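Local coordinates for acyl-CoA synthetase (AMP-forming)/AMP-acid ligase II-like protein (Dyadobacter fermentans, PDB 4GS5), which probably activates a carboxylic acid, perhaps a medium-chain fatty acid, with ATP as an acyl-adenylate and then joins it to coenzyme A, at residues 200-204 and 239-244; 204-209 and 218-224; 173-178 and 189-194. One frame throughout, in Å; residues are numbered along the deposited sequence.

Contact 1 (200-204 and 239-244); sequences ELYVF and HGNAFQ
Phe243 turns its ring toward 200-204 through its first torsion, which sets CG between its own backbone N and carbonyl carbon (chi1 75°), while Tyr202 CG stays beside its own backbone N. The phenylalanine ring is thereby carried toward 200-204, on the face that holds Tyr202, and Tyr202 CB rests over one side of it in a CH-pi contact, 3.9 Å from the centroid of the Phe243 ring. The two rings are nearly parallel, with planes at 24°, but slid so far apart that they barely overlap. Phe204 approaches the same ring from farther along the strand, its side chain at about a right angle to that of Phe243. Here the atoms pack closely, Phe204 CZ to Phe243 CD2 being 3.4 Å, with the planes inclined obliquely at 37°.

Backbone bonds fix this register. Tyr202 and Phe243 form an antiparallel hydrogen-bonded pair, with Tyr202 N to Phe243 O at 2.9 Å and Phe243 N to Tyr202 O at 2.8 Å. Beyond it, Phe204 N donates to Asn241 O at 3.0 Å. The next pair, Val203 with Ala242, is non-hydrogen-bonded and turns its side chains to the face away from the buried cluster of Tyr202, Phe204 and Phe243; there Val203 CG2 lies 3.9 Å from Ala242 CB. Leu201 CD1 adds to this side, 4.1 Å from Ala242 CB.

Outside the two segments, Tyr179 meets the Phe243 ring edge-to-face, while Tyr210 stacks on Phe204. Such an aromatic cluster built on one face of paired antiparallel strands fits the beta-rich part of the large N-terminal domain found in AMP-forming acyl-CoA synthetases.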
loop_
_atom_site.group_PDB
_atom_site.type_symbol
_atom_site.label_atom_id
_atom_site.label_comp_id
_atom_site.label_asym_id
_atom_site.label_seq_id
_atom_site.Cartn_x
_atom_site.Cartn_y
_atom_site.Cartn_z
ATOM N N GLU A 200 6.125 -12.010 0.094
ATOM C CA GLU A 200 5.047 -11.130 0.517
ATOM C C GLU A 200 5.475 -10.182 1.633
ATOM O O GLU A 200 4.730 -9.270 1.979
ATOM C CB GLU A 200 3.817 -11.933 0.958
ATOM C CG GLU A 200 2.968 -12.467 -0.189
ATOM C CD GLU A 200 3.194 -13.947 -0.437
ATOM O OE1 GLU A 200 4.081 -14.528 0.226
ATOM O OE2 GLU A 200 2.485 -14.530 -1.287
ATOM N N LEU A 201 6.674 -10.382 2.182
ATOM C CA LEU A 201 7.118 -9.589 3.330
ATOM C C LEU A 201 7.556 -8.194 2.910
ATOM O O LEU A 201 8.241 -8.021 1.906
ATOM C CB LEU A 201 8.265 -10.261 4.094
ATOM C CG LEU A 201 8.024 -11.539 4.902
ATOM C CD1 LEU A 201 9.343 -11.968 5.542
ATOM C CD2 LEU A 201 6.947 -11.396 5.986
ATOM N N TYR A 202 7.147 -7.200 3.681
ATOM C CA TYR A 202 7.742 -5.874 3.578
ATOM C C TYR A 202 8.846 -5.808 4.630
ATOM O O TYR A 202 8.578 -5.987 5.811
ATOM C CB TYR A 202 6.696 -4.800 3.859
ATOM C CG TYR A 202 5.611 -4.661 2.793
ATOM C CD1 TYR A 202 5.806 -3.873 1.657
ATOM C CD2 TYR A 202 4.387 -5.284 2.949
ATOM C CE1 TYR A 202 4.797 -3.725 0.700
ATOM C CE2 TYR A 202 3.371 -5.143 2.003
ATOM C CZ TYR A 202 3.582 -4.365 0.888
ATOM O OH TYR A 202 2.574 -4.249 -0.035
ATOM N N VAL A 203 10.076 -5.538 4.209
ATOM C CA VAL A 203 11.197 -5.440 5.135
ATOM C C VAL A 203 11.406 -3.987 5.566
ATOM O O VAL A 203 11.597 -3.102 4.732
ATOM C CB VAL A 203 12.480 -6.000 4.507
ATOM C CG1 VAL A 203 13.663 -5.907 5.477
ATOM C CG2 VAL A 203 12.263 -7.463 4.058
ATOM N N PHE A 204 11.349 -3.746 6.872
ATOM C CA PHE A 204 11.491 -2.396 7.425
ATOM C C PHE A 204 12.812 -1.725 7.047
ATOM O O PHE A 204 13.882 -2.313 7.179
ATOM C CB PHE A 204 11.358 -2.432 8.956
ATOM C CG PHE A 204 9.951 -2.694 9.437
ATOM C CD1 PHE A 204 8.943 -1.739 9.248
ATOM C CD2 PHE A 204 9.626 -3.905 10.047
ATOM C CE1 PHE A 204 7.641 -1.980 9.676
ATOM C CE2 PHE A 204 8.323 -4.167 10.481
ATOM C CZ PHE A 204 7.329 -3.207 10.309
ATOM N N HIS A 239 7.668 -10.457 11.496
ATOM C CA HIS A 239 8.625 -11.570 11.487
ATOM C C HIS A 239 10.041 -10.997 11.451
ATOM O O HIS A 239 10.540 -10.601 10.385
ATOM C CB HIS A 239 8.431 -12.431 10.236
ATOM C CG HIS A 239 7.090 -13.079 10.143
ATOM N ND1 HIS A 239 6.065 -12.571 9.368
ATOM C CD2 HIS A 239 6.602 -14.199 10.718
ATOM C CE1 HIS A 239 5.006 -13.351 9.476
ATOM N NE2 HIS A 239 5.304 -14.343 10.297
ATOM N N GLY A 240 10.687 -10.914 12.602
ATOM C CA GLY A 240 11.969 -10.235 12.656
ATOM C C GLY A 240 11.782 -8.813 12.135
ATOM O O GLY A 240 10.772 -8.172 12.426
ATOM N N ASN A 241 12.725 -8.318 11.340
ATOM C CA ASN A 241 12.647 -6.943 10.849
ATOM C C ASN A 241 11.801 -6.739 9.584
ATOM O O ASN A 241 12.181 -5.984 8.689
ATOM C CB ASN A 241 14.052 -6.392 10.615
ATOM C CG ASN A 241 14.677 -6.930 9.347
ATOM O OD1 ASN A 241 14.388 -8.056 8.921
ATOM N ND2 ASN A 241 15.531 -6.120 8.723
ATOM N N ALA A 242 10.653 -7.402 9.523
ATOM C CA ALA A 242 9.791 -7.371 8.348
ATOM C C ALA A 242 8.373 -7.708 8.775
ATOM O O ALA A 242 8.153 -8.201 9.879
ATOM C CB ALA A 242 10.281 -8.391 7.278
ATOM N N PHE A 243 7.400 -7.454 7.913
ATOM C CA PHE A 243 6.039 -7.825 8.267
ATOM C C PHE A 243 5.262 -8.329 7.086
ATOM O O PHE A 243 5.583 -8.049 5.933
ATOM C CB PHE A 243 5.283 -6.660 8.931
ATOM C CG PHE A 243 4.848 -5.569 7.960
ATOM C CD1 PHE A 243 3.601 -5.606 7.360
ATOM C CD2 PHE A 243 5.688 -4.497 7.683
ATOM C CE1 PHE A 243 3.195 -4.584 6.483
ATOM C CE2 PHE A 243 5.291 -3.467 6.814
ATOM C CZ PHE A 243 4.056 -3.510 6.215
ATOM N N GLN A 244 4.225 -9.092 7.396
ATOM C CA GLN A 244 3.294 -9.530 6.397
ATOM C C GLN A 244 1.974 -8.831 6.673
ATOM O O GLN A 244 1.492 -8.804 7.818
ATOM C CB GLN A 244 3.076 -11.037 6.499
ATOM C CG GLN A 244 1.979 -11.510 5.588
ATOM C CD GLN A 244 1.762 -13.015 5.664
ATOM O OE1 GLN A 244 2.215 -13.681 6.605
ATOM N NE2 GLN A 244 1.059 -13.553 4.676
#

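Contact 2 (204-209 and 218-224); sequences FLPGIQ and LHISGAV. With EDO (1,2-ethanediol), chain X.
Ile208 and Phe204 make the tightly packed part of the contact with 218-224, meeting a row of aliphatic side chains. Leu218 CD1 comes to the edge of the Phe204 ring, near its plane, 3.6 Å from Phe204 CZ. Ile220 CG2 reaches the same ring obliquely, 4.0 Å from Phe204 CE1. Ile208 and Ile220 lie side by side and point the same way, with Ile208 CG2 4.1 Å from Ile220 CB. The other branch of Ile208, whose CG1 is anti to the carbonyl carbon (chi1 -60°), carries CD1 to within 3.8 Å of Val224 CG2, where the two side chains cross at about a right angle.

Next to this packing the backbones pair once, at Gln209 and Ser221. Gln209 N donates to Ser221 O at 2.8 Å in a fairly straight bond (162°), and Ser221 N returns one to Gln209 O at 3.0 Å. Gly222 passes so close to the Gly207 carbonyl that a side chain there would be cramped.

The other side is looser and wetter. Leu205 to Ile208 form a type II turn with Pro206 and Gly207 at its corners, both exposed; the backbone angles of Gly207 would press a side chain against the preceding carbonyl and so call for glycine. One water bridges the segments, donating to Gly207 O at 2.7 Å and accepting from Ala223 N. Another is hydrogen-bonded to His219 ND1, in the ring plane, and only weakly to Gln209 O. An ethanediol, probably from the crystallisation liquor, donates through O2 to Pro206 O at 2.8 Å.

Around this contact, Leu205 packs against Met68 and Ala72 of helix 59-72, Val224 touches Ser65 of that helix, Ile208 reaches Val188 of strand 187-192, and Leu218 and Ile220 pack against Val236 and Thr232 of strand 230-238.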
loop_
_atom_site.group_PDB
_atom_site.type_symbol
_atom_site.label_atom_id
_atom_site.label_comp_id
_atom_site.label_asym_id
_atom_site.label_seq_id
_atom_site.Cartn_x
_atom_site.Cartn_y
_atom_site.Cartn_z
ATOM N N PHE A 204 11.349 -3.746 6.872
ATOM C CA PHE A 204 11.491 -2.396 7.425
ATOM C C PHE A 204 12.812 -1.725 7.047
ATOM O O PHE A 204 13.882 -2.313 7.179
ATOM C CB PHE A 204 11.358 -2.432 8.956
ATOM C CG PHE A 204 9.951 -2.694 9.437
ATOM C CD1 PHE A 204 8.943 -1.739 9.248
ATOM C CD2 PHE A 204 9.626 -3.905 10.047
ATOM C CE1 PHE A 204 7.641 -1.980 9.676
ATOM C CE2 PHE A 204 8.323 -4.167 10.481
ATOM C CZ PHE A 204 7.329 -3.207 10.309
ATOM N N LEU A 205 12.724 -0.485 6.575
ATOM C CA LEU A 205 13.905 0.325 6.305
ATOM C C LEU A 205 14.654 0.624 7.605
ATOM O O LEU A 205 14.056 0.662 8.678
ATOM C CB LEU A 205 13.491 1.636 5.630
ATOM C CG LEU A 205 12.960 1.500 4.206
ATOM C CD1 LEU A 205 12.284 2.793 3.755
ATOM C CD2 LEU A 205 14.080 1.122 3.267
ATOM N N PRO A 206 15.970 0.853 7.514
ATOM C CA PRO A 206 16.742 1.099 8.737
ATOM C C PRO A 206 16.306 2.415 9.390
ATOM O O PRO A 206 15.991 3.374 8.684
ATOM C CB PRO A 206 18.181 1.213 8.223
ATOM C CG PRO A 206 18.027 1.740 6.804
ATOM C CD PRO A 206 16.742 1.139 6.286
ATOM N N GLY A 207 16.275 2.452 10.713
ATOM C CA GLY A 207 15.909 3.661 11.426
ATOM C C GLY A 207 14.437 3.727 11.767
ATOM O O GLY A 207 14.003 4.614 12.498
ATOM N N ILE A 208 13.666 2.785 11.240
ATOM C CA ILE A 208 12.259 2.676 11.577
ATOM C C ILE A 208 12.080 1.803 12.819
ATOM O O ILE A 208 12.579 0.682 12.870
ATOM C CB ILE A 208 11.456 2.049 10.416
ATOM C CG1 ILE A 208 11.571 2.901 9.152
ATOM C CG2 ILE A 208 10.000 1.877 10.797
ATOM C CD1 ILE A 208 11.044 4.347 9.316
ATOM N N GLN A 209 11.378 2.317 13.824
ATOM C CA GLN A 209 10.975 1.496 14.967
ATOM C C GLN A 209 9.541 1.047 14.698
ATOM O O GLN A 209 8.738 1.819 14.154
ATOM C CB GLN A 209 11.058 2.289 16.278
ATOM C CG GLN A 209 12.467 2.748 16.640
ATOM C CD GLN A 209 12.631 4.262 16.558
ATOM O OE1 GLN A 209 13.479 4.770 15.817
ATOM N NE2 GLN A 209 11.818 4.992 17.323
ATOM N N LEU A 218 -0.187 -2.465 12.818
ATOM C CA LEU A 218 1.158 -1.904 12.753
ATOM C C LEU A 218 1.212 -0.452 13.206
ATOM O O LEU A 218 0.396 0.389 12.789
ATOM C CB LEU A 218 1.682 -1.994 11.322
ATOM C CG LEU A 218 3.108 -1.501 11.038
ATOM C CD1 LEU A 218 4.137 -2.331 11.811
ATOM C CD2 LEU A 218 3.391 -1.578 9.536
ATOM N N HIS A 219 2.172 -0.152 14.068
ATOM C CA HIS A 219 2.556 1.247 14.255
ATOM C C HIS A 219 4.045 1.444 13.966
ATOM O O HIS A 219 4.859 0.538 14.169
ATOM C CB HIS A 219 2.189 1.754 15.645
ATOM C CG HIS A 219 2.863 1.013 16.751
ATOM N ND1 HIS A 219 4.213 1.124 17.006
ATOM C CD2 HIS A 219 2.376 0.139 17.666
ATOM C CE1 HIS A 219 4.527 0.355 18.034
ATOM N NE2 HIS A 219 3.428 -0.248 18.457
ATOM N N ILE A 220 4.399 2.626 13.473
ATOM C CA ILE A 220 5.789 2.916 13.165
ATOM C C ILE A 220 6.185 4.303 13.652
ATOM O O ILE A 220 5.332 5.186 13.837
ATOM C CB ILE A 220 6.117 2.769 11.641
ATOM C CG1 ILE A 220 5.308 3.752 10.804
ATOM C CG2 ILE A 220 5.889 1.312 11.149
ATOM C CD1 ILE A 220 3.871 3.312 10.532
ATOM N N SER A 221 7.484 4.485 13.872
ATOM C CA SER A 221 8.026 5.769 14.276
ATOM C C SER A 221 9.493 5.838 13.862
ATOM O O SER A 221 10.139 4.805 13.687
ATOM C CB SER A 221 7.873 5.995 15.788
ATOM O OG SER A 221 8.756 5.167 16.526
ATOM N N GLY A 222 10.002 7.059 13.702
ATOM C CA GLY A 222 11.376 7.296 13.283
ATOM C C GLY A 222 11.627 8.782 13.051
ATOM O O GLY A 222 10.729 9.601 13.246
ATOM N N ALA A 223 12.842 9.136 12.640
ATOM C CA ALA A 223 13.105 10.505 12.234
ATOM C C ALA A 223 12.105 10.926 11.153
ATOM O O ALA A 223 11.688 12.082 11.125
ATOM C CB ALA A 223 14.536 10.676 11.754
ATOM N N VAL A 224 11.689 10.003 10.285
ATOM C CA VAL A 224 10.727 10.397 9.244
ATOM C C VAL A 224 9.365 10.819 9.793
ATOM O O VAL A 224 8.605 11.498 9.105
ATOM C CB VAL A 224 10.536 9.342 8.120
ATOM C CG1 VAL A 224 11.800 9.214 7.278
ATOM C CG2 VAL A 224 10.074 7.995 8.677
HETATM C C1 EDO X . 20.046 4.986 7.507
HETATM O O1 EDO X . 20.770 5.321 6.321
HETATM C C2 EDO X . 18.686 5.665 7.440
HETATM O O2 EDO X . 17.919 5.371 8.617
HETATM O O HOH W 1 14.920 7.132 12.017
HETATM O O HOH W 2 6.482 2.539 16.535
#

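Contact 3 (173-178 and 189-194); sequences MPVYQS and ALKALN
The Asn194 amide grips the backbone of Met173 and Val175 at one end of this strand pair. The Asn194 CG sits between backbone N and carbonyl carbon (chi1 59°), turning the amide toward the opposite chain: ND2 donates to the carbonyl O of Met173, a selenomethionine, at 2.8 Å, and OD1 accepts from Val175 N at 3.2 Å, a donor tilted from the carbonyl plane. The amide thus bridges backbone atoms on the two sides of Pro174 in the chain, and ND2 has a second acceptor in Ile168 O, outside the segments. With an alanine here, Met173 O and Val175 N would probably lose their partners across the contact, leaving this end of the pair less firmly joined.

Backbone bonds continue the ladder. Leu193 N donates to Val175 O at 2.9 Å, and Gln177 and Lys191 form an antiparallel hydrogen-bonded pair in which Lys191 N meets Gln177 O at 2.8 Å, almost straight (178°).

Apolar contacts centre on Leu193, whose CD1 lies 4.0 Å from Val175 CG1 and 3.9 Å from Gln177 CB.

Water links the polar ends: one molecule donates to Gln177 OE1 at 2.7 Å and accepts from Lys191 NZ. The Gln177 amide is held mainly from outside, by Gly156, Ala158 and Val160.

The segments are part of a beta hairpin, strands 175-180 and 187-192; a Tyr-Gly-Met-Thr-Glu sequence begins at the end of the first strand and runs into the connection, where it probably helps bind the nucleotide, as in related adenylate-forming enzymes.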
loop_
_atom_site.group_PDB
_atom_site.type_symbol
_atom_site.label_atom_id
_atom_site.label_comp_id
_atom_site.label_asym_id
_atom_site.label_seq_id
_atom_site.Cartn_x
_atom_site.Cartn_y
_atom_site.Cartn_z
HETATM N N MSE A 173 16.104 -7.890 -13.472
HETATM C CA MSE A 173 16.312 -6.548 -12.934
HETATM C C MSE A 173 15.611 -6.425 -11.589
HETATM O O MSE A 173 14.443 -6.783 -11.479
HETATM C CB MSE A 173 15.715 -5.505 -13.886
HETATM C CG MSE A 173 15.590 -4.144 -13.248
HETATM SE SE MSE A 173 15.052 -2.733 -14.477
HETATM C CE MSE A 173 13.264 -3.406 -14.876
ATOM N N PRO A 174 16.302 -5.883 -10.571
ATOM C CA PRO A 174 15.701 -5.758 -9.239
ATOM C C PRO A 174 14.493 -4.831 -9.233
ATOM O O PRO A 174 14.633 -3.674 -9.618
ATOM C CB PRO A 174 16.828 -5.142 -8.384
ATOM C CG PRO A 174 18.055 -5.268 -9.172
ATOM C CD PRO A 174 17.682 -5.365 -10.613
ATOM N N VAL A 175 13.337 -5.336 -8.793
ATOM C CA VAL A 175 12.129 -4.534 -8.662
ATOM C C VAL A 175 11.567 -4.674 -7.238
ATOM O O VAL A 175 11.457 -5.795 -6.704
ATOM C CB VAL A 175 11.058 -4.982 -9.681
ATOM C CG1 VAL A 175 9.824 -4.143 -9.550
ATOM C CG2 VAL A 175 11.604 -4.885 -11.119
ATOM N N TYR A 176 11.229 -3.539 -6.628
ATOM C CA TYR A 176 10.750 -3.494 -5.255
ATOM C C TYR A 176 9.456 -2.725 -5.234
ATOM O O TYR A 176 9.174 -1.986 -6.176
ATOM C CB TYR A 176 11.755 -2.767 -4.356
ATOM C CG TYR A 176 13.108 -3.411 -4.332
ATOM C CD1 TYR A 176 13.414 -4.406 -3.405
ATOM C CD2 TYR A 176 14.088 -3.027 -5.238
ATOM C CE1 TYR A 176 14.666 -5.000 -3.386
ATOM C CE2 TYR A 176 15.330 -3.610 -5.225
ATOM C CZ TYR A 176 15.620 -4.589 -4.301
ATOM O OH TYR A 176 16.867 -5.161 -4.306
ATOM N N GLN A 177 8.666 -2.906 -4.176
ATOM C CA GLN A 177 7.475 -2.090 -3.972
ATOM C C GLN A 177 7.486 -1.509 -2.561
ATOM O O GLN A 177 7.830 -2.204 -1.608
ATOM C CB GLN A 177 6.171 -2.873 -4.238
ATOM C CG GLN A 177 4.921 -1.960 -4.183
ATOM C CD GLN A 177 3.723 -2.520 -4.935
ATOM O OE1 GLN A 177 3.557 -3.727 -5.040
ATOM N NE2 GLN A 177 2.898 -1.630 -5.485
ATOM N N SER A 178 7.132 -0.231 -2.446
ATOM C CA SER A 178 7.143 0.485 -1.167
ATOM C C SER A 178 5.906 0.199 -0.326
ATOM O O SER A 178 4.815 -0.033 -0.860
ATOM C CB SER A 178 7.146 1.998 -1.420
ATOM O OG SER A 178 8.317 2.388 -2.107
ATOM N N ALA A 189 9.076 0.690 4.517
ATOM C CA ALA A 189 9.404 -0.720 4.278
ATOM C C ALA A 189 9.367 -1.054 2.789
ATOM O O ALA A 189 8.740 -0.339 2.021
ATOM C CB ALA A 189 8.459 -1.644 5.062
ATOM N N LEU A 190 10.045 -2.138 2.395
ATOM C CA LEU A 190 10.146 -2.517 0.984
ATOM C C LEU A 190 9.906 -4.012 0.759
ATOM O O LEU A 190 10.458 -4.848 1.477
ATOM C CB LEU A 190 11.529 -2.169 0.418
ATOM C CG LEU A 190 12.012 -0.732 0.371
ATOM C CD1 LEU A 190 13.493 -0.696 -0.040
ATOM C CD2 LEU A 190 11.161 0.078 -0.609
ATOM N N LYS A 191 9.096 -4.330 -0.248
ATOM C CA LYS A 191 8.860 -5.714 -0.674
ATOM C C LYS A 191 9.704 -6.049 -1.904
ATOM O O LYS A 191 9.760 -5.267 -2.850
ATOM C CB LYS A 191 7.387 -5.883 -1.048
ATOM C CG LYS A 191 7.035 -7.296 -1.580
ATOM C CD LYS A 191 5.570 -7.383 -1.994
ATOM C CE LYS A 191 4.642 -7.438 -0.800
ATOM N NZ LYS A 191 3.202 -7.469 -1.223
ATOM N N ALA A 192 10.354 -7.205 -1.921
ATOM C CA ALA A 192 11.066 -7.616 -3.134
ATOM C C ALA A 192 10.106 -8.337 -4.064
ATOM O O ALA A 192 9.482 -9.318 -3.661
ATOM C CB ALA A 192 12.277 -8.540 -2.772
ATOM N N LEU A 193 9.973 -7.870 -5.304
ATOM C CA LEU A 193 8.985 -8.479 -6.206
ATOM C C LEU A 193 9.576 -9.506 -7.174
ATOM O O LEU A 193 8.849 -10.160 -7.918
ATOM C CB LEU A 193 8.220 -7.409 -7.001
ATOM C CG LEU A 193 7.378 -6.410 -6.201
ATOM C CD1 LEU A 193 6.821 -5.314 -7.148
ATOM C CD2 LEU A 193 6.243 -7.100 -5.440
ATOM N N ASN A 194 10.895 -9.641 -7.198
ATOM C CA ASN A 194 11.506 -10.701 -8.011
ATOM C C ASN A 194 12.870 -11.074 -7.449
ATOM O O ASN A 194 13.275 -10.561 -6.410
ATOM C CB ASN A 194 11.598 -10.310 -9.505
ATOM C CG ASN A 194 12.408 -9.033 -9.733
ATOM O OD1 ASN A 194 13.109 -8.557 -8.839
ATOM N ND2 ASN A 194 12.319 -8.479 -10.941
HETATM O O HOH W 3 13.595 -7.608 -6.124
HETATM O O HOH W 4 2.892 -6.135 -4.090
#

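Overall arrangement
Contacts 3 and 1 are on adjoining strands, 187-192 beside 202-204, their centres about 12 Å apart and joined by a probable hydrogen bond from Val203 N to Leu190 O of 2.8 Å. Contacts 1 and 2, also about 12 Å between centres, share Phe204 and touch where Phe243 CE2 lies 3.8 Å from Leu218 CD2, although strand 230-238 stands between 242-248 and the 217-221 strand of contact 2. Contacts 2 and 3 are about 18 Å apart between centres, yet Leu205 CD2 still reaches Leu190 CD1 at 3.8 Å. The hairpin of contact 3 probably borders the nucleotide site, as in relatives; a bound ethanediol, probably from the crystallisation liquor, comes within about 3 Å (nearest atoms) of the Ser178 side chain.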